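Local coordinates for structural polyprotein, VP1 (Israeli acute paralysis virus, PDB 5CDD) that probably serves as a structural building block of the virus capsid, one of the proteins cut from the structural polyprotein and packed together in the pentamer, at residues F46-D51 with Q73-M78; G90-K95 with D186-G191; C108-F113 with T133-N138; F113-N118 with S167-S172. One frame throughout, in Å; residues are numbered along the deposited sequence.

Contact 1 of 4, residues F46-D51 with Q73-M78; sequences FRTITD and QGRDYM
R47 on the strand and D76 at the N-cap of helix 77-82 bring the two backbones closest, with 5.9 Å between R47 CA and D76 CA. R47 bends at chi2 (-71°), and this fold of the chain brings its guanidinium alongside the CE2 and OH end of Y77. One face of the guanidinium takes Y77 CE2, 3.3 Å from R47 NE, with the two planes 51° apart. R47 NH2 adds a weak hydrogen bond to Y77 OH, while R47 NH1 turns back to F46 O at 2.8 Å.

R75 does the opposite and reaches out fully extended. R75 NH2 makes a salt bridge to D51 OD2 at 3.2 Å, on the syn side but 27° out of the carboxylate plane. The same arginine has a second acid, since R75 NE pairs with D127 of a neighbouring copy of this protein; the contact therefore lies on a subunit boundary. D76 runs beside I49, and its carboxylate divides its work between R182 and the backbone N of S79, capping the helix.

At I49 and T50 a classic beta bulge faces V180. The chain turns a corner at I49, which packs on strand 176-184 and on L66 and T70 of helix 64-73, with the start of helix 77-82 close by.

Contact 2 of 4, residues G90-K95 with D186-G191; sequences GGRRYK and DDFTFG
F188 sends its ring off with CG anti to the backbone N (chi1 -170°), and R92, extended from CG to NE, swings its head over to meet it. F188 CE1 sits over the centre of one guanidinium face, 3.7 Å from R92 NH2. The planes are 57° apart, so the ring presents a corner to the arginine and the two groups do not stack flat. The CB and CD1 side of F188 lies against backbone: F188 CD1 is 3.2 Å from G91 O, and G90 O comes at the ring edge.

The chains are closest at G90 and F188, whose CA atoms are 3.9 Å apart. Further along, R93 lays one guanidinium face against D186 N, 4.0 Å from R93 NH2. R93 NE forms a salt bridge with E144, and R93 NH1 hydrogen-bonds S1 O of another polyprotein chain.

M78 of helix 77-82 packs against both R92 and F188, and Y88 touches the F188 ring. The G91 and R93 backbones bond to N185 and A183, so the contact lies where strand 176-184 leaves strand 87-98 and the chain turns into strand 189-191.

Contact 3 of 4, residues C108-F113 with T133-N138; sequences CYIRSF and TYPVIN
I110, which crosses T133 and P135 at a slant, is the side chain to follow. Its CB is 3.7 Å from T133 OG1. From there CG1, set beside the backbone N by chi1 of -53°, runs on to P135 CG at 3.8 Å, while CG2 and the tip CD1 turn away toward Y170 and S172 of the next strand. P135 CG is shared, since C108 SG also touches it, at 3.9 Å, so one proline carbon touches both cysteine and isoleucine.

Beneath these side chains, I110 and T133 form an antiparallel hydrogen-bonded pair. I110 N gives to T133 O at 2.8 Å and T133 N returns a bond to I110 O at 3.0 Å. Just before the pair, Y109 CA makes a CA-H...O contact with the same T133 O.

On the other side of the chain Y109 CB sits over one face of the Y134 ring, a CH-pi contact 4.1 Å from the centroid and 23° off the normal. Y134 OH hydrogen-bonds N98 O of a neighbouring copy of this protein. The Y134 carbonyl closes the turn that follows, taking I137 N and N138 N from opposite faces of its plane.

Strand 131-133 ends here as one of the two outermost strands of its sheet within this chain. H141 of strand 140-145 packs against I110 and T133, and strand 166-172 flanks strand 110-116 on the side away from T133.

Contact 4 of 4, residues F113-N118 with S167-S172; sequences FLMPRN and SLMYFS
S167 starts the walk, with CB over one face of the R117 guanidinium, whose NE is held by D165. S167 O takes M115 N at 3.0 Å, and S167 N gives M115 O a weak bond, making an antiparallel hydrogen-bonded pair.

L168 faces L114 in the non-hydrogen-bonded pair that follows. Its CD1 lies 3.3 Å from F113 O.

M169 forms the next hydrogen-bonded pair, with F113 N to M169 O at 2.9 Å the straighter of its two bonds (167°). Its chain leaves anti to the backbone N and bends at chi3 (81°), which carries CE to F113 CD2 at 3.7 Å, while M169 SD meets M115 CE at the same distance.

Y170 turns to the opposite side, among W53 and F96. F171 closes the walk with CB at the edge of the F113 ring, 4.2 Å from F113 CE2. The pairing is that of two central strands in one sheet of a beta-sandwich, consistent with the jelly-roll capsid fold of the picornavirus-like viruses.

Overall arrangement
Contacts 1 and 2 lie on one sheet and contacts 3 and 4 on the other. The first two have centres 14 Å apart and are joined through M78, whose backbone O packs against F190 CZ, and through F46 packed on R93. Contacts 3 and 4 share F113 and strand 110-116; R111 N and F171 O, 2.8 Å apart, probably form a hydrogen bond between them. Across the sandwich, contact 2 meets contact 4 where Y94 CD1 touches L168 CD2 at 3.8 Å, and where the like charges of R92 and R117 come close. Contacts 1 and 3 stay apart, centres about 23 Å, yet D51 and R111 of neighbouring copies form a long, weak ion pair.

Contact 1 of 4, residues F46-D51 with Q73-M78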
loop_
_atom_site.group_PDB
_atom_site.type_symbol
_atom_site.label_atom_id
_atom_site.label_comp_id
_atom_site.label_asym_id
_atom_site.label_seq_id
_atom_site.Cartn_x
_atom_site.Cartn_y
_atom_site.Cartn_z
ATOM N N PHE A 46 26.651 14.611 -18.439
ATOM C CA PHE A 46 27.154 14.482 -19.800
ATOM C C PHE A 46 27.575 15.826 -20.364
ATOM O O PHE A 46 26.949 16.850 -20.090
ATOM C CB PHE A 46 26.099 13.860 -20.717
ATOM C CG PHE A 46 25.948 12.375 -20.550
ATOM C CD1 PHE A 46 25.329 11.844 -19.425
ATOM C CD2 PHE A 46 26.438 11.505 -21.519
ATOM C CE1 PHE A 46 25.201 10.466 -19.265
ATOM C CE2 PHE A 46 26.315 10.129 -21.368
ATOM C CZ PHE A 46 25.695 9.608 -20.239
ATOM N N ARG A 47 28.640 15.813 -21.156
ATOM C CA ARG A 47 29.158 17.024 -21.780
ATOM C C ARG A 47 29.659 16.662 -23.171
ATOM O O ARG A 47 30.206 15.577 -23.373
ATOM C CB ARG A 47 30.295 17.606 -20.939
ATOM C CG ARG A 47 29.830 18.274 -19.652
ATOM C CD ARG A 47 29.118 19.580 -19.950
ATOM N NE ARG A 47 28.732 20.300 -18.740
ATOM C CZ ARG A 47 27.671 20.005 -17.993
ATOM N NH1 ARG A 47 26.877 18.998 -18.330
ATOM N NH2 ARG A 47 27.401 20.726 -16.911
ATOM N N THR A 48 29.466 17.560 -24.131
ATOM C CA THR A 48 29.900 17.292 -25.497
ATOM C C THR A 48 31.415 17.334 -25.619
ATOM O O THR A 48 32.076 18.151 -24.980
ATOM C CB THR A 48 29.294 18.304 -26.502
ATOM O OG1 THR A 48 29.755 19.625 -26.199
ATOM C CG2 THR A 48 27.778 18.278 -26.434
ATOM N N ILE A 49 31.962 16.434 -26.431
ATOM C CA ILE A 49 33.399 16.381 -26.659
ATOM C C ILE A 49 33.683 16.739 -28.107
ATOM O O ILE A 49 34.825 16.962 -28.489
ATOM C CB ILE A 49 33.967 14.981 -26.360
ATOM C CG1 ILE A 49 33.232 13.923 -27.190
ATOM C CG2 ILE A 49 33.838 14.690 -24.884
ATOM C CD1 ILE A 49 33.732 12.498 -26.985
ATOM N N THR A 50 32.626 16.788 -28.909
ATOM C CA THR A 50 32.727 17.139 -30.320
ATOM C C THR A 50 31.337 17.443 -30.854
ATOM O O THR A 50 30.426 16.628 -30.732
ATOM C CB THR A 50 33.347 15.998 -31.166
ATOM O OG1 THR A 50 33.455 16.423 -32.530
ATOM C CG2 THR A 50 32.483 14.753 -31.112
ATOM N N ASP A 51 31.166 18.627 -31.432
ATOM C CA ASP A 51 29.871 19.007 -31.975
ATOM C C ASP A 51 29.697 18.427 -33.367
ATOM O O ASP A 51 28.684 18.661 -34.022
ATOM C CB ASP A 51 29.740 20.531 -32.027
ATOM C CG ASP A 51 29.816 21.172 -30.652
ATOM O OD1 ASP A 51 28.884 20.971 -29.841
ATOM O OD2 ASP A 51 30.812 21.878 -30.380
ATOM N N GLN A 73 42.704 17.171 -24.947
ATOM C CA GLN A 73 42.259 18.559 -25.028
ATOM C C GLN A 73 41.861 19.171 -23.693
ATOM O O GLN A 73 42.239 20.301 -23.385
ATOM C CB GLN A 73 41.092 18.679 -26.005
ATOM C CG GLN A 73 41.379 18.084 -27.366
ATOM C CD GLN A 73 40.316 18.434 -28.380
ATOM O OE1 GLN A 73 39.121 18.280 -28.123
ATOM N NE2 GLN A 73 40.745 18.904 -29.548
ATOM N N GLY A 74 41.091 18.427 -22.908
ATOM C CA GLY A 74 40.661 18.931 -21.616
ATOM C C GLY A 74 39.434 19.815 -21.716
ATOM O O GLY A 74 39.237 20.705 -20.888
ATOM N N ARG A 75 38.605 19.571 -22.729
ATOM C CA ARG A 75 37.391 20.353 -22.925
ATOM C C ARG A 75 36.264 19.901 -21.997
ATOM O O ARG A 75 35.684 20.721 -21.283
ATOM C CB ARG A 75 36.915 20.263 -24.379
ATOM C CG ARG A 75 35.665 21.088 -24.651
ATOM C CD ARG A 75 35.087 20.831 -26.032
ATOM N NE ARG A 75 33.792 21.492 -26.195
ATOM C CZ ARG A 75 32.997 21.341 -27.251
ATOM N NH1 ARG A 75 33.358 20.548 -28.251
ATOM N NH2 ARG A 75 31.834 21.977 -27.302
ATOM N N ASP A 76 35.949 18.606 -22.007
ATOM C CA ASP A 76 34.885 18.084 -21.151
ATOM C C ASP A 76 35.408 17.759 -19.753
ATOM O O ASP A 76 36.604 17.870 -19.489
ATOM C CB ASP A 76 34.244 16.834 -21.769
ATOM C CG ASP A 76 35.135 15.609 -21.691
ATOM O OD1 ASP A 76 34.641 14.498 -21.979
ATOM O OD2 ASP A 76 36.327 15.749 -21.344
ATOM N N TYR A 77 34.511 17.351 -18.862
ATOM C CA TYR A 77 34.897 17.034 -17.493
ATOM C C TYR A 77 35.795 15.810 -17.362
ATOM O O TYR A 77 36.753 15.826 -16.590
ATOM C CB TYR A 77 33.655 16.854 -16.617
ATOM C CG TYR A 77 32.816 18.105 -16.480
ATOM C CD1 TYR A 77 33.417 19.351 -16.322
ATOM C CD2 TYR A 77 31.423 18.042 -16.483
ATOM C CE1 TYR A 77 32.657 20.504 -16.170
ATOM C CE2 TYR A 77 30.652 19.192 -16.330
ATOM C CZ TYR A 77 31.277 20.418 -16.174
ATOM O OH TYR A 77 30.528 21.563 -16.028
ATOM N N MET A 78 35.493 14.748 -18.101
ATOM C CA MET A 78 36.311 13.546 -18.024
ATOM C C MET A 78 37.758 13.836 -18.390
ATOM O O MET A 78 38.682 13.355 -17.732
ATOM C CB MET A 78 35.754 12.449 -18.932
ATOM C CG MET A 78 34.537 11.755 -18.359
ATOM S SD MET A 78 34.096 10.285 -19.282
ATOM C CE MET A 78 35.281 9.128 -18.641
#

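Contact 2 of 4, residues G90-K95 with D186-G191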
loop_
_atom_site.group_PDB
_atom_site.type_symbol
_atom_site.label_atom_id
_atom_site.label_comp_id
_atom_site.label_asym_id
_atom_site.label_seq_id
_atom_site.Cartn_x
_atom_site.Cartn_y
_atom_site.Cartn_z
ATOM N N GLY A 90 36.258 1.979 -13.721
ATOM C CA GLY A 90 34.825 1.977 -13.952
ATOM C C GLY A 90 34.468 2.099 -15.422
ATOM O O GLY A 90 35.334 2.355 -16.260
ATOM N N GLY A 91 33.186 1.925 -15.729
ATOM C CA GLY A 91 32.721 2.003 -17.103
ATOM C C GLY A 91 32.562 3.408 -17.653
ATOM O O GLY A 91 32.887 4.391 -16.985
ATOM N N ARG A 92 32.048 3.496 -18.878
ATOM C CA ARG A 92 31.851 4.774 -19.556
ATOM C C ARG A 92 30.538 4.804 -20.341
ATOM O O ARG A 92 30.039 3.769 -20.774
ATOM C CB ARG A 92 33.022 5.031 -20.506
ATOM C CG ARG A 92 34.374 5.103 -19.814
ATOM C CD ARG A 92 35.485 4.635 -20.734
ATOM N NE ARG A 92 36.798 4.696 -20.097
ATOM C CZ ARG A 92 37.477 5.819 -19.881
ATOM N NH1 ARG A 92 36.969 6.987 -20.255
ATOM N NH2 ARG A 92 38.668 5.776 -19.298
ATOM N N ARG A 93 29.987 6.001 -20.519
ATOM C CA ARG A 93 28.739 6.176 -21.254
ATOM C C ARG A 93 28.915 7.168 -22.394
ATOM O O ARG A 93 29.665 8.139 -22.274
ATOM C CB ARG A 93 27.635 6.674 -20.317
ATOM C CG ARG A 93 27.132 5.625 -19.345
ATOM C CD ARG A 93 26.215 6.227 -18.297
ATOM N NE ARG A 93 25.629 5.197 -17.444
ATOM C CZ ARG A 93 24.979 5.446 -16.313
ATOM N NH1 ARG A 93 24.833 6.693 -15.897
ATOM N NH2 ARG A 93 24.475 4.449 -15.599
ATOM N N TYR A 94 28.224 6.915 -23.502
ATOM C CA TYR A 94 28.293 7.788 -24.667
ATOM C C TYR A 94 26.910 8.041 -25.252
ATOM O O TYR A 94 26.033 7.180 -25.197
ATOM C CB TYR A 94 29.172 7.174 -25.765
ATOM C CG TYR A 94 30.602 6.896 -25.367
ATOM C CD1 TYR A 94 30.954 5.704 -24.737
ATOM C CD2 TYR A 94 31.610 7.823 -25.632
ATOM C CE1 TYR A 94 32.278 5.439 -24.381
ATOM C CE2 TYR A 94 32.934 7.571 -25.280
ATOM C CZ TYR A 94 33.262 6.378 -24.657
ATOM O OH TYR A 94 34.572 6.126 -24.310
ATOM N N LYS A 95 26.721 9.232 -25.806
ATOM C CA LYS A 95 25.462 9.592 -26.443
ATOM C C LYS A 95 25.794 10.240 -27.778
ATOM O O LYS A 95 26.552 11.211 -27.834
ATOM C CB LYS A 95 24.656 10.569 -25.580
ATOM C CG LYS A 95 24.207 10.007 -24.246
ATOM C CD LYS A 95 23.098 10.853 -23.637
ATOM C CE LYS A 95 22.825 10.450 -22.194
ATOM N NZ LYS A 95 22.602 8.984 -22.047
ATOM N N ASP A 186 27.887 4.679 -13.612
ATOM C CA ASP A 186 27.709 4.943 -12.190
ATOM C C ASP A 186 28.845 4.424 -11.298
ATOM O O ASP A 186 28.782 4.544 -10.076
ATOM C CB ASP A 186 26.356 4.380 -11.733
ATOM C CG ASP A 186 25.708 5.222 -10.643
ATOM O OD1 ASP A 186 25.694 6.467 -10.775
ATOM O OD2 ASP A 186 25.198 4.639 -9.661
ATOM N N ASP A 187 29.890 3.866 -11.909
ATOM C CA ASP A 187 31.034 3.344 -11.157
ATOM C C ASP A 187 32.347 4.045 -11.507
ATOM O O ASP A 187 33.350 3.877 -10.812
ATOM C CB ASP A 187 31.210 1.839 -11.404
ATOM C CG ASP A 187 30.089 1.005 -10.811
ATOM O OD1 ASP A 187 29.798 1.166 -9.605
ATOM O OD2 ASP A 187 29.507 0.179 -11.549
ATOM N N PHE A 188 32.338 4.829 -12.581
ATOM C CA PHE A 188 33.536 5.527 -13.036
ATOM C C PHE A 188 34.066 6.570 -12.062
ATOM O O PHE A 188 33.308 7.380 -11.528
ATOM C CB PHE A 188 33.279 6.202 -14.384
ATOM C CG PHE A 188 34.520 6.748 -15.025
ATOM C CD1 PHE A 188 35.388 5.908 -15.715
ATOM C CD2 PHE A 188 34.856 8.089 -14.889
ATOM C CE1 PHE A 188 36.576 6.396 -16.256
ATOM C CE2 PHE A 188 36.039 8.588 -15.423
ATOM C CZ PHE A 188 36.902 7.737 -16.108
ATOM N N THR A 189 35.379 6.550 -11.855
ATOM C CA THR A 189 36.036 7.493 -10.959
ATOM C C THR A 189 37.539 7.540 -11.225
ATOM O O THR A 189 38.106 6.623 -11.827
ATOM C CB THR A 189 35.817 7.105 -9.473
ATOM O OG1 THR A 189 36.376 8.112 -8.621
ATOM C CG2 THR A 189 36.492 5.779 -9.164
ATOM N N PHE A 190 38.167 8.625 -10.784
ATOM C CA PHE A 190 39.607 8.802 -10.920
ATOM C C PHE A 190 40.210 8.576 -9.541
ATOM O O PHE A 190 39.511 8.661 -8.531
ATOM C CB PHE A 190 39.949 10.217 -11.388
ATOM C CG PHE A 190 39.537 10.507 -12.805
ATOM C CD1 PHE A 190 39.956 9.690 -13.840
ATOM C CD2 PHE A 190 38.735 11.597 -13.105
ATOM C CE1 PHE A 190 39.578 9.945 -15.152
ATOM C CE2 PHE A 190 38.352 11.860 -14.417
ATOM C CZ PHE A 190 38.778 11.030 -15.440
ATOM N N GLY A 191 41.507 8.299 -9.496
ATOM C CA GLY A 191 42.156 8.057 -8.221
ATOM C C GLY A 191 43.620 8.430 -8.197
ATOM O O GLY A 191 44.269 8.510 -9.239
#

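Contact 3 of 4, residues C108-F113 with T133-N138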
loop_
_atom_site.group_PDB
_atom_site.type_symbol
_atom_site.label_atom_id
_atom_site.label_comp_id
_atom_site.label_asym_id
_atom_site.label_seq_id
_atom_site.Cartn_x
_atom_site.Cartn_y
_atom_site.Cartn_z
ATOM N N CYS A 108 18.853 4.174 -42.352
ATOM C CA CYS A 108 20.029 4.375 -41.523
ATOM C C CYS A 108 19.867 3.812 -40.119
ATOM O O CYS A 108 18.858 4.053 -39.455
ATOM C CB CYS A 108 20.346 5.867 -41.439
ATOM S SG CYS A 108 21.709 6.271 -40.333
ATOM N N TYR A 109 20.867 3.057 -39.675
ATOM C CA TYR A 109 20.850 2.479 -38.340
ATOM C C TYR A 109 22.242 2.569 -37.727
ATOM O O TYR A 109 23.244 2.615 -38.442
ATOM C CB TYR A 109 20.372 1.022 -38.385
ATOM C CG TYR A 109 21.318 0.051 -39.054
ATOM C CD1 TYR A 109 22.473 -0.387 -38.407
ATOM C CD2 TYR A 109 21.055 -0.437 -40.333
ATOM C CE1 TYR A 109 23.343 -1.288 -39.015
ATOM C CE2 TYR A 109 21.919 -1.338 -40.952
ATOM C CZ TYR A 109 23.060 -1.759 -40.286
ATOM O OH TYR A 109 23.917 -2.651 -40.889
ATOM N N ILE A 110 22.296 2.603 -36.400
ATOM C CA ILE A 110 23.560 2.702 -35.681
ATOM C C ILE A 110 23.776 1.482 -34.792
ATOM O O ILE A 110 22.910 1.126 -33.998
ATOM C CB ILE A 110 23.592 3.960 -34.786
ATOM C CG1 ILE A 110 23.242 5.207 -35.606
ATOM C CG2 ILE A 110 24.958 4.099 -34.142
ATOM C CD1 ILE A 110 24.228 5.538 -36.700
ATOM N N ARG A 111 24.936 0.851 -34.931
ATOM C CA ARG A 111 25.287 -0.326 -34.139
ATOM C C ARG A 111 26.525 -0.013 -33.303
ATOM O O ARG A 111 27.448 0.649 -33.773
ATOM C CB ARG A 111 25.602 -1.516 -35.051
ATOM C CG ARG A 111 24.441 -2.033 -35.884
ATOM C CD ARG A 111 23.544 -2.963 -35.081
ATOM N NE ARG A 111 24.190 -4.228 -34.718
ATOM C CZ ARG A 111 24.567 -5.165 -35.586
ATOM N NH1 ARG A 111 24.373 -4.994 -36.886
ATOM N NH2 ARG A 111 25.122 -6.290 -35.150
ATOM N N SER A 112 26.541 -0.483 -32.061
ATOM C CA SER A 112 27.687 -0.271 -31.186
ATOM C C SER A 112 28.068 -1.603 -30.546
ATOM O O SER A 112 27.204 -2.362 -30.109
ATOM C CB SER A 112 27.368 0.775 -30.111
ATOM O OG SER A 112 26.231 0.413 -29.352
ATOM N N PHE A 113 29.365 -1.885 -30.508
ATOM C CA PHE A 113 29.868 -3.132 -29.946
ATOM C C PHE A 113 30.957 -2.856 -28.920
ATOM O O PHE A 113 31.296 -1.707 -28.642
ATOM C CB PHE A 113 30.472 -4.003 -31.052
ATOM C CG PHE A 113 29.577 -4.196 -32.241
ATOM C CD1 PHE A 113 28.681 -5.259 -32.292
ATOM C CD2 PHE A 113 29.634 -3.315 -33.315
ATOM C CE1 PHE A 113 27.854 -5.443 -33.399
ATOM C CE2 PHE A 113 28.813 -3.488 -34.425
ATOM C CZ PHE A 113 27.921 -4.554 -34.467
ATOM N N THR A 133 20.125 1.502 -32.989
ATOM C CA THR A 133 19.062 2.503 -33.047
ATOM C C THR A 133 18.858 2.985 -34.479
ATOM O O THR A 133 19.720 2.795 -35.336
ATOM C CB THR A 133 19.381 3.734 -32.168
ATOM O OG1 THR A 133 20.512 4.434 -32.704
ATOM C CG2 THR A 133 19.685 3.304 -30.741
ATOM N N TYR A 134 17.707 3.599 -34.733
ATOM C CA TYR A 134 17.390 4.126 -36.054
ATOM C C TYR A 134 17.155 5.624 -35.924
ATOM O O TYR A 134 16.092 6.057 -35.480
ATOM C CB TYR A 134 16.144 3.444 -36.618
ATOM C CG TYR A 134 16.322 1.964 -36.874
ATOM C CD1 TYR A 134 16.328 1.049 -35.820
ATOM C CD2 TYR A 134 16.501 1.478 -38.171
ATOM C CE1 TYR A 134 16.509 -0.316 -36.052
ATOM C CE2 TYR A 134 16.683 0.117 -38.414
ATOM C CZ TYR A 134 16.686 -0.774 -37.350
ATOM O OH TYR A 134 16.867 -2.119 -37.583
ATOM N N PRO A 135 18.151 6.436 -36.313
ATOM C CA PRO A 135 18.101 7.899 -36.252
ATOM C C PRO A 135 16.805 8.537 -36.743
ATOM O O PRO A 135 16.439 9.625 -36.299
ATOM C CB PRO A 135 19.305 8.312 -37.088
ATOM C CG PRO A 135 20.283 7.225 -36.795
ATOM C CD PRO A 135 19.419 5.990 -36.920
ATOM N N VAL A 136 16.110 7.867 -37.654
ATOM C CA VAL A 136 14.868 8.412 -38.181
ATOM C C VAL A 136 13.781 8.485 -37.112
ATOM O O VAL A 136 12.923 9.368 -37.155
ATOM C CB VAL A 136 14.353 7.584 -39.375
ATOM C CG1 VAL A 136 13.921 6.202 -38.910
ATOM C CG2 VAL A 136 13.210 8.311 -40.049
ATOM N N ILE A 137 13.817 7.560 -36.154
ATOM C CA ILE A 137 12.835 7.539 -35.072
ATOM C C ILE A 137 13.483 7.818 -33.715
ATOM O O ILE A 137 12.803 8.189 -32.758
ATOM C CB ILE A 137 12.094 6.179 -34.998
ATOM C CG1 ILE A 137 13.091 5.045 -34.760
ATOM C CG2 ILE A 137 11.318 5.936 -36.280
ATOM C CD1 ILE A 137 12.441 3.676 -34.665
ATOM N N ASN A 138 14.798 7.639 -33.638
ATOM C CA ASN A 138 15.535 7.882 -32.403
ATOM C C ASN A 138 16.904 8.494 -32.704
ATOM O O ASN A 138 17.891 7.782 -32.900
ATOM C CB ASN A 138 15.691 6.575 -31.619
ATOM C CG ASN A 138 16.478 6.755 -30.332
ATOM O OD1 ASN A 138 16.417 7.806 -29.690
ATOM N ND2 ASN A 138 17.209 5.719 -29.939
#

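Contact 4 of 4, residues F113-N118 with S167-S172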
loop_
_atom_site.group_PDB
_atom_site.type_symbol
_atom_site.label_atom_id
_atom_site.label_comp_id
_atom_site.label_asym_id
_atom_site.label_seq_id
_atom_site.Cartn_x
_atom_site.Cartn_y
_atom_site.Cartn_z
ATOM N N PHE A 113 29.365 -1.885 -30.508
ATOM C CA PHE A 113 29.868 -3.132 -29.946
ATOM C C PHE A 113 30.957 -2.856 -28.920
ATOM O O PHE A 113 31.296 -1.707 -28.642
ATOM C CB PHE A 113 30.472 -4.003 -31.052
ATOM C CG PHE A 113 29.577 -4.196 -32.241
ATOM C CD1 PHE A 113 28.681 -5.259 -32.292
ATOM C CD2 PHE A 113 29.634 -3.315 -33.315
ATOM C CE1 PHE A 113 27.854 -5.443 -33.399
ATOM C CE2 PHE A 113 28.813 -3.488 -34.425
ATOM C CZ PHE A 113 27.921 -4.554 -34.467
ATOM N N LEU A 114 31.502 -3.932 -28.364
ATOM C CA LEU A 114 32.590 -3.835 -27.406
ATOM C C LEU A 114 33.858 -4.232 -28.144
ATOM O O LEU A 114 33.804 -4.871 -29.196
ATOM C CB LEU A 114 32.385 -4.794 -26.231
ATOM C CG LEU A 114 31.407 -4.430 -25.117
ATOM C CD1 LEU A 114 31.384 -5.553 -24.095
ATOM C CD2 LEU A 114 31.826 -3.125 -24.460
ATOM N N MET A 115 35.000 -3.847 -27.590
ATOM C CA MET A 115 36.277 -4.194 -28.184
ATOM C C MET A 115 37.387 -3.764 -27.246
ATOM O O MET A 115 37.329 -2.693 -26.650
ATOM C CB MET A 115 36.434 -3.533 -29.554
ATOM C CG MET A 115 36.673 -2.049 -29.518
ATOM S SD MET A 115 38.263 -1.726 -30.277
ATOM C CE MET A 115 37.895 -2.071 -32.002
ATOM N N PRO A 116 38.409 -4.615 -27.084
ATOM C CA PRO A 116 39.544 -4.329 -26.208
ATOM C C PRO A 116 40.122 -2.953 -26.495
ATOM O O PRO A 116 40.347 -2.593 -27.646
ATOM C CB PRO A 116 40.515 -5.450 -26.544
ATOM C CG PRO A 116 39.597 -6.597 -26.862
ATOM C CD PRO A 116 38.570 -5.923 -27.741
ATOM N N ARG A 117 40.361 -2.189 -25.439
ATOM C CA ARG A 117 40.901 -0.850 -25.585
ATOM C C ARG A 117 42.179 -0.847 -26.413
ATOM O O ARG A 117 43.088 -1.642 -26.180
ATOM C CB ARG A 117 41.167 -0.244 -24.210
ATOM C CG ARG A 117 41.583 1.211 -24.242
ATOM C CD ARG A 117 41.510 1.810 -22.854
ATOM N NE ARG A 117 40.139 1.828 -22.360
ATOM C CZ ARG A 117 39.167 2.552 -22.903
ATOM N NH1 ARG A 117 39.421 3.317 -23.955
ATOM N NH2 ARG A 117 37.940 2.510 -22.400
ATOM N N ASN A 118 42.223 0.049 -27.393
ATOM C CA ASN A 118 43.365 0.213 -28.283
ATOM C C ASN A 118 43.563 -0.878 -29.326
ATOM O O ASN A 118 44.653 -1.024 -29.877
ATOM C CB ASN A 118 44.646 0.396 -27.473
ATOM C CG ASN A 118 44.629 1.664 -26.649
ATOM O OD1 ASN A 118 44.390 2.756 -27.168
ATOM N ND2 ASN A 118 44.880 1.528 -25.353
ATOM N N SER A 167 36.378 -1.415 -24.453
ATOM C CA SER A 167 36.143 -0.116 -25.063
ATOM C C SER A 167 34.944 -0.228 -26.002
ATOM O O SER A 167 34.380 -1.308 -26.171
ATOM C CB SER A 167 37.390 0.335 -25.834
ATOM O OG SER A 167 37.187 1.597 -26.442
ATOM N N LEU A 168 34.554 0.887 -26.608
ATOM C CA LEU A 168 33.418 0.892 -27.518
ATOM C C LEU A 168 33.835 0.937 -28.989
ATOM O O LEU A 168 34.879 1.491 -29.341
ATOM C CB LEU A 168 32.519 2.094 -27.220
ATOM C CG LEU A 168 31.235 2.210 -28.042
ATOM C CD1 LEU A 168 30.229 1.197 -27.527
ATOM C CD2 LEU A 168 30.670 3.615 -27.935
ATOM N N MET A 169 33.010 0.338 -29.841
ATOM C CA MET A 169 33.251 0.336 -31.276
ATOM C C MET A 169 31.969 0.801 -31.958
ATOM O O MET A 169 30.904 0.222 -31.760
ATOM C CB MET A 169 33.631 -1.058 -31.766
ATOM C CG MET A 169 33.916 -1.098 -33.254
ATOM S SD MET A 169 34.666 -2.634 -33.774
ATOM C CE MET A 169 33.222 -3.698 -33.909
ATOM N N TYR A 170 32.087 1.847 -32.767
ATOM C CA TYR A 170 30.947 2.437 -33.457
ATOM C C TYR A 170 30.771 1.920 -34.883
ATOM O O TYR A 170 31.737 1.547 -35.542
ATOM C CB TYR A 170 31.129 3.952 -33.486
ATOM C CG TYR A 170 29.857 4.731 -33.665
ATOM C CD1 TYR A 170 28.909 4.785 -32.647
ATOM C CD2 TYR A 170 29.608 5.432 -34.842
ATOM C CE1 TYR A 170 27.742 5.524 -32.795
ATOM C CE2 TYR A 170 28.445 6.174 -35.003
ATOM C CZ TYR A 170 27.515 6.217 -33.974
ATOM O OH TYR A 170 26.359 6.951 -34.119
ATOM N N PHE A 171 29.530 1.908 -35.359
ATOM C CA PHE A 171 29.247 1.449 -36.711
ATOM C C PHE A 171 27.908 1.946 -37.242
ATOM O O PHE A 171 26.934 2.054 -36.505
ATOM C CB PHE A 171 29.257 -0.078 -36.781
ATOM C CG PHE A 171 28.958 -0.613 -38.154
ATOM C CD1 PHE A 171 29.951 -0.660 -39.127
ATOM C CD2 PHE A 171 27.667 -1.006 -38.495
ATOM C CE1 PHE A 171 29.664 -1.089 -40.421
ATOM C CE2 PHE A 171 27.369 -1.435 -39.789
ATOM C CZ PHE A 171 28.371 -1.476 -40.753
ATOM N N SER A 172 27.869 2.242 -38.536
ATOM C CA SER A 172 26.646 2.698 -39.189
ATOM C C SER A 172 26.710 2.269 -40.648
ATOM O O SER A 172 27.790 2.206 -41.230
ATOM C CB SER A 172 26.516 4.222 -39.096
ATOM O OG SER A 172 25.299 4.680 -39.675
#